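PDB 6DAU: spermidine N1-acetyltransferase from Vibrio cholerae O1 biovar El Tor, which catalyses acetyl transfer, from acetyl-coenzyme A as is usual for GNAT enzymes, to the polyamines spermidine and spermine, and assembles from twelve copies of its chain. Local coordinates for residues Ser29-Glu34 with Asp40-Leu45; Phe58-Glu61 with Leu67-Leu70; Glu72-Asn77 with Ser82-Ile87. The protein carries 2 engineered substitutions. All blocks are in the same frame, centred on the assembly; numbering follows the deposited sequence.

How the contacts relate
Along the chain the three contacts are in series: each closes before the next opens, so none nests in or crosses another. Contact 1 closes the five residues between 29-34 and 40-45, bringing the hairpin 29-36 onto helix 39-49. Strand 56-61 follows that helix, and contact 2 pairs it with the start of strand 67-77 as a hairpin. The far part of strand 67-77 then pairs with strand 82-89 in contact 3, a second hairpin of the same mixed sheet. Contacts 2 and 3 touch where L70 O meets I87 CG1. Contact 1 meets contact 3 through E75 and the engineered Q33; both also reach the same neighbouring subunit, Y30 bonding N77 of that subunit and N77 bonding its Y30.

Contact 1. Residues Ser29-Glu34 with Asp40-Leu45; sequences SYWFQE and DQLEEL. Engineered in segment 29-34: Q33 (natural residue Glu). Engineered in segment 40-45: Q41 (natural residue Glu).
The indole of W31 carries L42 CD1 over one face: the methyl stands 3.5 Å above the ring plane, displaced toward the rim. Its distance of 4.0 Å from the centroid of the six-membered ring of W31, at 27° off the ring normal, meets the criteria for a CH-pi contact. The closest ring atom is CE3 of W31, 3.6 Å from L42 CD1. On the pyrrole side, L45 O approaches W31 CD1 to 3.5 Å from an oblique direction, while L45 CB lies 3.6 Å from the same carbon. With chi1 at -166°, the indole of W31 is swung to the side of its own carbonyl carbon, which lays it against helix 39-49.

L45 also serves E34. Its CD2 methyl lies 3.6 Å from E34 OE2, and its CD1 methyl approaches E34 CB. W31 and E34 are brought side by side by a type I' turn whose two backbone bonds join them, W31 N to E34 O at 2.7 Å and E34 N to W31 O at 2.9 Å.

No hydrogen bond crosses between 29-34 and 40-45, so apolar and CH-pi contact holds helix 39-49 to hairpin 29-36 of the GNAT domain here. D40, Q41 and E44 of the helix bond a neighbouring subunit. W31 has a cation-pi partner in R57. A glycerol near the E34 side chain, probably from the crystallisation liquor, may mark a pocket. The K48 ammonium, in a salt bridge with E34 OE2, and the H49 N-H that also meets OE2 would be expected to stabilise the ionised carboxylate, with L45 CD2 set against it.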
loop_
_atom_site.group_PDB
_atom_site.type_symbol
_atom_site.label_atom_id
_atom_site.label_comp_id
_atom_site.label_asym_id
_atom_site.label_seq_id
_atom_site.Cartn_x
_atom_site.Cartn_y
_atom_site.Cartn_z
ATOM N N SER C 29 -30.561 -1.204 -7.372
ATOM C CA SER C 29 -30.233 -1.003 -5.968
ATOM C C SER C 29 -28.905 -0.246 -5.780
ATOM O O SER C 29 -27.949 -0.381 -6.579
ATOM C CB SER C 29 -30.133 -2.365 -5.278
ATOM O OG SER C 29 -31.325 -3.069 -5.473
ATOM N N TYR C 30 -28.860 0.518 -4.684
ATOM C CA TYR C 30 -27.715 1.295 -4.260
ATOM C C TYR C 30 -27.398 1.024 -2.800
ATOM O O TYR C 30 -28.283 0.711 -2.017
ATOM C CB TYR C 30 -27.951 2.801 -4.501
ATOM C CG TYR C 30 -28.116 3.131 -5.976
ATOM C CD1 TYR C 30 -29.358 3.016 -6.613
ATOM C CD2 TYR C 30 -27.011 3.539 -6.751
ATOM C CE1 TYR C 30 -29.489 3.247 -7.987
ATOM C CE2 TYR C 30 -27.141 3.827 -8.107
ATOM C CZ TYR C 30 -28.369 3.660 -8.719
ATOM O OH TYR C 30 -28.485 3.928 -10.062
ATOM N N TRP C 31 -26.116 1.125 -2.451
ATOM C CA TRP C 31 -25.658 1.005 -1.058
ATOM C C TRP C 31 -24.746 2.202 -0.874
ATOM O O TRP C 31 -23.703 2.285 -1.517
ATOM C CB TRP C 31 -24.867 -0.297 -0.837
ATOM C CG TRP C 31 -24.664 -0.645 0.591
ATOM C CD1 TRP C 31 -23.514 -0.445 1.354
ATOM C CD2 TRP C 31 -25.619 -1.255 1.466
ATOM N NE1 TRP C 31 -23.725 -0.894 2.641
ATOM C CE2 TRP C 31 -25.003 -1.389 2.738
ATOM C CE3 TRP C 31 -26.940 -1.705 1.293
ATOM C CZ2 TRP C 31 -25.662 -1.955 3.845
ATOM C CZ3 TRP C 31 -27.604 -2.305 2.392
ATOM C CH2 TRP C 31 -26.953 -2.422 3.650
ATOM N N PHE C 32 -25.163 3.152 -0.033
ATOM C CA PHE C 32 -24.430 4.416 0.150
ATOM C C PHE C 32 -24.117 5.053 -1.196
ATOM O O PHE C 32 -22.990 5.473 -1.445
ATOM C CB PHE C 32 -23.192 4.223 1.021
ATOM C CG PHE C 32 -23.520 3.914 2.463
ATOM C CD1 PHE C 32 -23.935 2.630 2.849
ATOM C CD2 PHE C 32 -23.478 4.939 3.434
ATOM C CE1 PHE C 32 -24.275 2.358 4.186
ATOM C CE2 PHE C 32 -23.796 4.666 4.760
ATOM C CZ PHE C 32 -24.220 3.372 5.136
ATOM N N GLN C 33 -25.138 5.102 -2.060
ATOM C CA GLN C 33 -25.061 5.732 -3.396
ATOM C C GLN C 33 -24.204 4.951 -4.395
ATOM O O GLN C 33 -23.987 5.405 -5.512
ATOM C CB GLN C 33 -24.621 7.212 -3.295
ATOM C CG GLN C 33 -25.492 8.122 -2.410
ATOM C CD GLN C 33 -26.786 8.603 -3.099
ATOM O OE1 GLN C 33 -27.814 7.911 -3.050
ATOM N NE2 GLN C 33 -26.746 9.811 -3.720
ATOM N N GLU C 34 -23.730 3.762 -4.007
ATOM C CA GLU C 34 -22.972 2.908 -4.942
ATOM C C GLU C 34 -23.902 1.812 -5.475
ATOM O O GLU C 34 -24.565 1.144 -4.683
ATOM C CB GLU C 34 -21.733 2.344 -4.270
ATOM C CG GLU C 34 -20.886 3.437 -3.566
ATOM C CD GLU C 34 -19.408 3.141 -3.571
ATOM O OE1 GLU C 34 -18.855 3.061 -4.660
ATOM O OE2 GLU C 34 -18.797 2.992 -2.492
ATOM N N ASP C 40 -21.940 -10.400 -3.954
ATOM C CA ASP C 40 -20.517 -10.123 -3.742
ATOM C C ASP C 40 -20.226 -8.647 -3.756
ATOM O O ASP C 40 -19.391 -8.172 -2.958
ATOM C CB ASP C 40 -19.642 -10.771 -4.821
ATOM C CG ASP C 40 -19.487 -12.276 -4.625
ATOM O OD1 ASP C 40 -19.949 -12.854 -3.633
ATOM O OD2 ASP C 40 -18.867 -12.912 -5.489
ATOM N N GLN C 41 -20.872 -7.921 -4.674
ATOM C CA GLN C 41 -20.740 -6.459 -4.726
ATOM C C GLN C 41 -21.295 -5.860 -3.410
ATOM O O GLN C 41 -20.621 -5.054 -2.752
ATOM C CB GLN C 41 -21.498 -5.883 -5.935
ATOM C CG GLN C 41 -20.787 -6.023 -7.288
ATOM C CD GLN C 41 -21.747 -5.876 -8.471
ATOM O OE1 GLN C 41 -22.974 -5.891 -8.306
ATOM N NE2 GLN C 41 -21.199 -5.800 -9.673
ATOM N N LEU C 42 -22.505 -6.289 -3.029
ATOM C CA LEU C 42 -23.143 -5.798 -1.809
ATOM C C LEU C 42 -22.240 -6.006 -0.588
ATOM O O LEU C 42 -22.042 -5.088 0.198
ATOM C CB LEU C 42 -24.524 -6.453 -1.578
ATOM C CG LEU C 42 -25.242 -6.168 -0.249
ATOM C CD1 LEU C 42 -25.516 -4.669 -0.096
ATOM C CD2 LEU C 42 -26.557 -6.994 -0.181
ATOM N N GLU C 43 -21.665 -7.197 -0.472
ATOM C CA GLU C 43 -20.808 -7.509 0.657
ATOM C C GLU C 43 -19.582 -6.584 0.741
ATOM O O GLU C 43 -19.235 -6.133 1.845
ATOM C CB GLU C 43 -20.387 -8.976 0.676
ATOM C CG GLU C 43 -19.782 -9.340 2.030
ATOM C CD GLU C 43 -19.701 -10.836 2.284
ATOM O OE1 GLU C 43 -19.340 -11.580 1.341
ATOM O OE2 GLU C 43 -20.006 -11.238 3.443
ATOM N N GLU C 44 -18.943 -6.300 -0.398
ATOM C CA GLU C 44 -17.800 -5.362 -0.395
ATOM C C GLU C 44 -18.252 -3.948 0.019
ATOM O O GLU C 44 -17.567 -3.293 0.813
ATOM C CB GLU C 44 -17.078 -5.312 -1.729
ATOM C CG GLU C 44 -16.274 -6.562 -1.986
ATOM C CD GLU C 44 -15.283 -6.385 -3.103
ATOM O OE1 GLU C 44 -14.664 -7.388 -3.454
ATOM O OE2 GLU C 44 -15.085 -5.232 -3.560
ATOM N N LEU C 45 -19.422 -3.535 -0.470
ATOM C CA LEU C 45 -19.971 -2.222 -0.128
ATOM C C LEU C 45 -20.342 -2.125 1.346
ATOM O O LEU C 45 -20.103 -1.095 1.979
ATOM C CB LEU C 45 -21.153 -1.868 -1.036
ATOM C CG LEU C 45 -20.736 -1.665 -2.493
ATOM C CD1 LEU C 45 -21.979 -1.537 -3.392
ATOM C CD2 LEU C 45 -19.811 -0.461 -2.650
#

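Contact 2. Residues Phe58-Glu61 with Leu67-Leu70; sequences FVVE and LIGL
V60 O is met by two consecutive backbone amides of the opposite strand. I68 N makes the firm bond, 2.8 Å from V60 O with an N-H...O angle of 161° and the donor tilted 26° from the carbonyl plane; G69 N adds a weak one at 3.5 Å to V60 O. In return V60 N donates to G69 O at 2.8 Å, almost straight at 175°, although the donor stands above the carbonyl plane.

Two residues, I68 and G69, thus face the single residue V60, which defines a classic beta bulge. The register bears this out: V59 faces L70 in a non-hydrogen-bonded pair and V60 faces G69 in a hydrogen-bonded pair, but E61 faces L67, one residue further on. At the bulge I68 has near-helical backbone angles while its strand is otherwise extended.

The side chains follow the shift. V60 CG1, anti to the backbone N, meets I68 CB at 3.8 Å, and this pair packs with L102 and F98 of helix 98-112. V59 CG2 touches L67 CD2 at 4.0 Å on the other face, where L67 and L70 lean on helix 15-24. L70 CD1 reaches across to F58 O at 3.5 Å. The carboxylate of E61, on the same face as V59, has its salt-bridge partner in R8 of the adjoining strand 6-9.

Chemically, this hairpin of the central mixed sheet of the GNAT domain gains a bifurcated acceptor at the bulge: both amides find the same oxygen, strongly for one and weakly for the other. The extra residue is therefore accommodated with its backbone N-H still bonded, while apolar side chains meet a helix on each side of the sheet.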
loop_
_atom_site.group_PDB
_atom_site.type_symbol
_atom_site.label_atom_id
_atom_site.label_comp_id
_atom_site.label_asym_id
_atom_site.label_seq_id
_atom_site.Cartn_x
_atom_site.Cartn_y
_atom_site.Cartn_z
ATOM N N PHE C 58 -32.585 -0.934 9.325
ATOM C CA PHE C 58 -33.138 -1.718 10.403
ATOM C C PHE C 58 -33.899 -2.863 9.797
ATOM O O PHE C 58 -34.748 -2.649 8.913
ATOM C CB PHE C 58 -34.030 -0.833 11.298
ATOM C CG PHE C 58 -33.276 0.281 11.946
ATOM C CD1 PHE C 58 -32.551 0.042 13.117
ATOM C CD2 PHE C 58 -33.198 1.526 11.334
ATOM C CE1 PHE C 58 -31.795 1.050 13.697
ATOM C CE2 PHE C 58 -32.430 2.539 11.904
ATOM C CZ PHE C 58 -31.745 2.315 13.094
ATOM N N VAL C 59 -33.578 -4.087 10.220
ATOM C CA VAL C 59 -34.360 -5.215 9.740
ATOM C C VAL C 59 -35.515 -5.447 10.703
ATOM O O VAL C 59 -35.371 -5.337 11.924
ATOM C CB VAL C 59 -33.557 -6.486 9.365
ATOM C CG1 VAL C 59 -32.088 -6.203 9.108
ATOM C CG2 VAL C 59 -33.727 -7.611 10.360
ATOM N N VAL C 60 -36.675 -5.719 10.130
ATOM C CA VAL C 60 -37.886 -5.923 10.885
ATOM C C VAL C 60 -38.064 -7.428 11.089
ATOM O O VAL C 60 -38.030 -8.195 10.125
ATOM C CB VAL C 60 -39.091 -5.303 10.147
ATOM C CG1 VAL C 60 -40.397 -5.550 10.905
ATOM C CG2 VAL C 60 -38.865 -3.811 9.905
ATOM N N GLU C 61 -38.234 -7.836 12.346
ATOM C CA GLU C 61 -38.520 -9.227 12.728
ATOM C C GLU C 61 -39.806 -9.341 13.536
ATOM O O GLU C 61 -40.209 -8.390 14.207
ATOM C CB GLU C 61 -37.358 -9.837 13.518
ATOM C CG GLU C 61 -36.103 -10.080 12.681
ATOM C CD GLU C 61 -34.843 -10.271 13.504
ATOM O OE1 GLU C 61 -34.019 -11.132 13.121
ATOM O OE2 GLU C 61 -34.666 -9.562 14.528
ATOM N N LEU C 67 -38.050 -12.908 9.106
ATOM C CA LEU C 67 -37.582 -11.679 8.482
ATOM C C LEU C 67 -38.753 -11.067 7.743
ATOM O O LEU C 67 -39.231 -11.622 6.757
ATOM C CB LEU C 67 -36.378 -11.974 7.576
ATOM C CG LEU C 67 -35.124 -12.483 8.311
ATOM C CD1 LEU C 67 -34.343 -13.418 7.374
ATOM C CD2 LEU C 67 -34.274 -11.346 8.895
ATOM N N ILE C 68 -39.226 -9.939 8.256
ATOM C CA ILE C 68 -40.469 -9.294 7.784
ATOM C C ILE C 68 -40.185 -8.268 6.685
ATOM O O ILE C 68 -40.861 -8.257 5.639
ATOM C CB ILE C 68 -41.264 -8.665 8.963
ATOM C CG1 ILE C 68 -41.610 -9.728 10.027
ATOM C CG2 ILE C 68 -42.509 -7.949 8.491
ATOM C CD1 ILE C 68 -42.549 -10.871 9.595
ATOM N N GLY C 69 -39.190 -7.408 6.919
ATOM C CA GLY C 69 -38.801 -6.407 5.942
ATOM C C GLY C 69 -37.677 -5.510 6.386
ATOM O O GLY C 69 -36.933 -5.840 7.316
ATOM N N LEU C 70 -37.553 -4.369 5.710
ATOM C CA LEU C 70 -36.448 -3.442 5.921
ATOM C C LEU C 70 -36.947 -1.983 6.024
ATOM O O LEU C 70 -37.802 -1.567 5.233
ATOM C CB LEU C 70 -35.475 -3.585 4.765
ATOM C CG LEU C 70 -34.248 -2.661 4.692
ATOM C CD1 LEU C 70 -33.249 -3.059 5.771
ATOM C CD2 LEU C 70 -33.627 -2.749 3.304
#

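Contact 3. Residues Glu72-Asn77 with Ser82-Ile87; sequences ELIEIN and SAEFQI
The first torsions of I74 and E84, paired across the strands, let their side chains run side by side. I74 CG1 sits between its backbone N and carbonyl carbon (chi1 70°), E84 CG is anti to its N (chi1 178°), and I74 CG1 lies 3.9 Å from E84 CB. I74 CD1 continues to Q86 NE2 at 3.7 Å. That amide nitrogen donates to E84 OE2 at 2.8 Å, arriving from above the carboxylate plane, 59° out of it. Beside it, E72 OE2 and Q86 OE1 approach without a hydrogen bond, both being acceptors; E72 takes its salt bridge from R57.

Paired backbone bonds join E72 with Q86 and I74 with E84; I74 N to E84 O is the shortest at 2.8 Å. The strand turns a corner at E75, shifting the register by one in a beta bulge before N77 pairs with S82, and a water links E75 O (2.7 Å from it) with S82 OG. Beyond the corner, I76 CG1 meets A83 CB at 3.8 Å.

On the face opposite I74 and E84, L73 CD2 meets F85 CB at 4.0 Å, near the plane of the ring at its edge. Here F85 packs on I103 and A106 of helix 98-112 and on Y134 of helix 128-136. The hairpin lies in the middle of the central mixed sheet of the GNAT domain, with strand 56-61 bonded beside L73 and strand 118-124 beside A83 and F85.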
loop_
_atom_site.group_PDB
_atom_site.type_symbol
_atom_site.label_atom_id
_atom_site.label_comp_id
_atom_site.label_asym_id
_atom_site.label_seq_id
_atom_site.Cartn_x
_atom_site.Cartn_y
_atom_site.Cartn_z
ATOM N N GLU C 72 -35.235 1.770 5.884
ATOM C CA GLU C 72 -34.012 2.408 5.391
ATOM C C GLU C 72 -34.148 3.929 5.524
ATOM O O GLU C 72 -35.115 4.500 5.019
ATOM C CB GLU C 72 -33.829 2.160 3.904
ATOM C CG GLU C 72 -33.261 0.868 3.433
ATOM C CD GLU C 72 -32.761 0.957 1.987
ATOM O OE1 GLU C 72 -31.897 0.135 1.633
ATOM O OE2 GLU C 72 -33.150 1.860 1.206
ATOM N N LEU C 73 -33.164 4.568 6.153
ATOM C CA LEU C 73 -33.006 6.004 6.045
ATOM C C LEU C 73 -31.739 6.265 5.255
ATOM O O LEU C 73 -30.670 5.737 5.592
ATOM C CB LEU C 73 -32.900 6.659 7.424
ATOM C CG LEU C 73 -34.042 6.485 8.450
ATOM C CD1 LEU C 73 -33.634 7.195 9.729
ATOM C CD2 LEU C 73 -35.336 7.054 7.910
ATOM N N ILE C 74 -31.862 7.027 4.173
ATOM C CA ILE C 74 -30.721 7.384 3.348
ATOM C C ILE C 74 -30.613 8.897 3.197
ATOM O O ILE C 74 -31.523 9.622 3.619
ATOM C CB ILE C 74 -30.745 6.653 1.979
ATOM C CG1 ILE C 74 -31.853 7.157 1.046
ATOM C CG2 ILE C 74 -30.820 5.121 2.186
ATOM C CD1 ILE C 74 -31.737 6.593 -0.381
ATOM N N GLU C 75 -29.493 9.376 2.638
ATOM C CA GLU C 75 -29.253 10.796 2.441
ATOM C C GLU C 75 -29.420 11.574 3.732
ATOM O O GLU C 75 -29.913 12.687 3.702
ATOM C CB GLU C 75 -30.238 11.367 1.377
ATOM C CG GLU C 75 -30.114 10.671 0.026
ATOM C CD GLU C 75 -29.315 11.527 -0.929
ATOM O OE1 GLU C 75 -29.854 12.612 -1.234
ATOM O OE2 GLU C 75 -28.184 11.189 -1.398
ATOM N N ILE C 76 -29.020 10.984 4.857
ATOM C CA ILE C 76 -29.151 11.669 6.133
ATOM C C ILE C 76 -28.165 12.825 6.143
ATOM O O ILE C 76 -26.965 12.635 5.954
ATOM C CB ILE C 76 -28.897 10.752 7.351
ATOM C CG1 ILE C 76 -29.755 9.467 7.244
ATOM C CG2 ILE C 76 -29.181 11.528 8.637
ATOM C CD1 ILE C 76 -29.360 8.421 8.264
ATOM N N ASN C 77 -28.695 14.027 6.318
ATOM C CA ASN C 77 -27.861 15.205 6.396
ATOM C C ASN C 77 -28.047 15.799 7.797
ATOM O O ASN C 77 -29.169 16.073 8.215
ATOM C CB ASN C 77 -28.274 16.214 5.327
ATOM C CG ASN C 77 -27.442 17.458 5.368
ATOM O OD1 ASN C 77 -27.447 18.208 6.349
ATOM N ND2 ASN C 77 -26.675 17.662 4.324
ATOM N N SER C 82 -32.386 16.210 7.696
ATOM C CA SER C 82 -33.377 15.594 6.848
ATOM C C SER C 82 -32.871 14.228 6.388
ATOM O O SER C 82 -31.659 13.979 6.406
ATOM C CB SER C 82 -33.681 16.497 5.665
ATOM O OG SER C 82 -32.527 16.650 4.848
ATOM N N ALA C 83 -33.790 13.359 5.982
ATOM C CA ALA C 83 -33.452 12.034 5.473
ATOM C C ALA C 83 -34.578 11.527 4.578
ATOM O O ALA C 83 -35.748 11.897 4.768
ATOM C CB ALA C 83 -33.207 11.024 6.600
ATOM N N GLU C 84 -34.208 10.662 3.633
ATOM C CA GLU C 84 -35.152 9.950 2.814
ATOM C C GLU C 84 -35.420 8.577 3.413
ATOM O O GLU C 84 -34.487 7.853 3.795
ATOM C CB GLU C 84 -34.656 9.829 1.381
ATOM C CG GLU C 84 -35.614 9.029 0.485
ATOM C CD GLU C 84 -35.119 8.870 -0.941
ATOM O OE1 GLU C 84 -34.176 9.587 -1.361
ATOM O OE2 GLU C 84 -35.710 8.025 -1.656
ATOM N N PHE C 85 -36.699 8.238 3.498
ATOM C CA PHE C 85 -37.151 7.002 4.108
ATOM C C PHE C 85 -37.659 6.051 3.011
ATOM O O PHE C 85 -38.295 6.477 2.031
ATOM C CB PHE C 85 -38.234 7.329 5.173
ATOM C CG PHE C 85 -39.165 6.209 5.476
ATOM C CD1 PHE C 85 -38.780 5.145 6.305
ATOM C CD2 PHE C 85 -40.440 6.196 4.928
ATOM C CE1 PHE C 85 -39.646 4.073 6.549
ATOM C CE2 PHE C 85 -41.320 5.127 5.161
ATOM C CZ PHE C 85 -40.936 4.070 5.974
ATOM N N GLN C 86 -37.355 4.770 3.163
ATOM C CA GLN C 86 -37.945 3.723 2.334
ATOM C C GLN C 86 -38.245 2.531 3.234
ATOM O O GLN C 86 -37.542 2.272 4.228
ATOM C CB GLN C 86 -36.985 3.288 1.230
ATOM C CG GLN C 86 -36.778 4.360 0.148
ATOM C CD GLN C 86 -35.484 4.208 -0.665
ATOM O OE1 GLN C 86 -34.865 3.139 -0.694
ATOM N NE2 GLN C 86 -35.073 5.299 -1.344
ATOM N N ILE C 87 -39.281 1.790 2.863
ATOM C CA ILE C 87 -39.631 0.564 3.530
ATOM C C ILE C 87 -39.829 -0.537 2.468
ATOM O O ILE C 87 -40.419 -0.284 1.426
ATOM C CB ILE C 87 -40.853 0.783 4.428
ATOM C CG1 ILE C 87 -41.180 -0.489 5.192
ATOM C CG2 ILE C 87 -42.053 1.276 3.626
ATOM C CD1 ILE C 87 -42.382 -0.386 6.077
HETATM O O HOH W 1 -31.743 14.616 3.164
#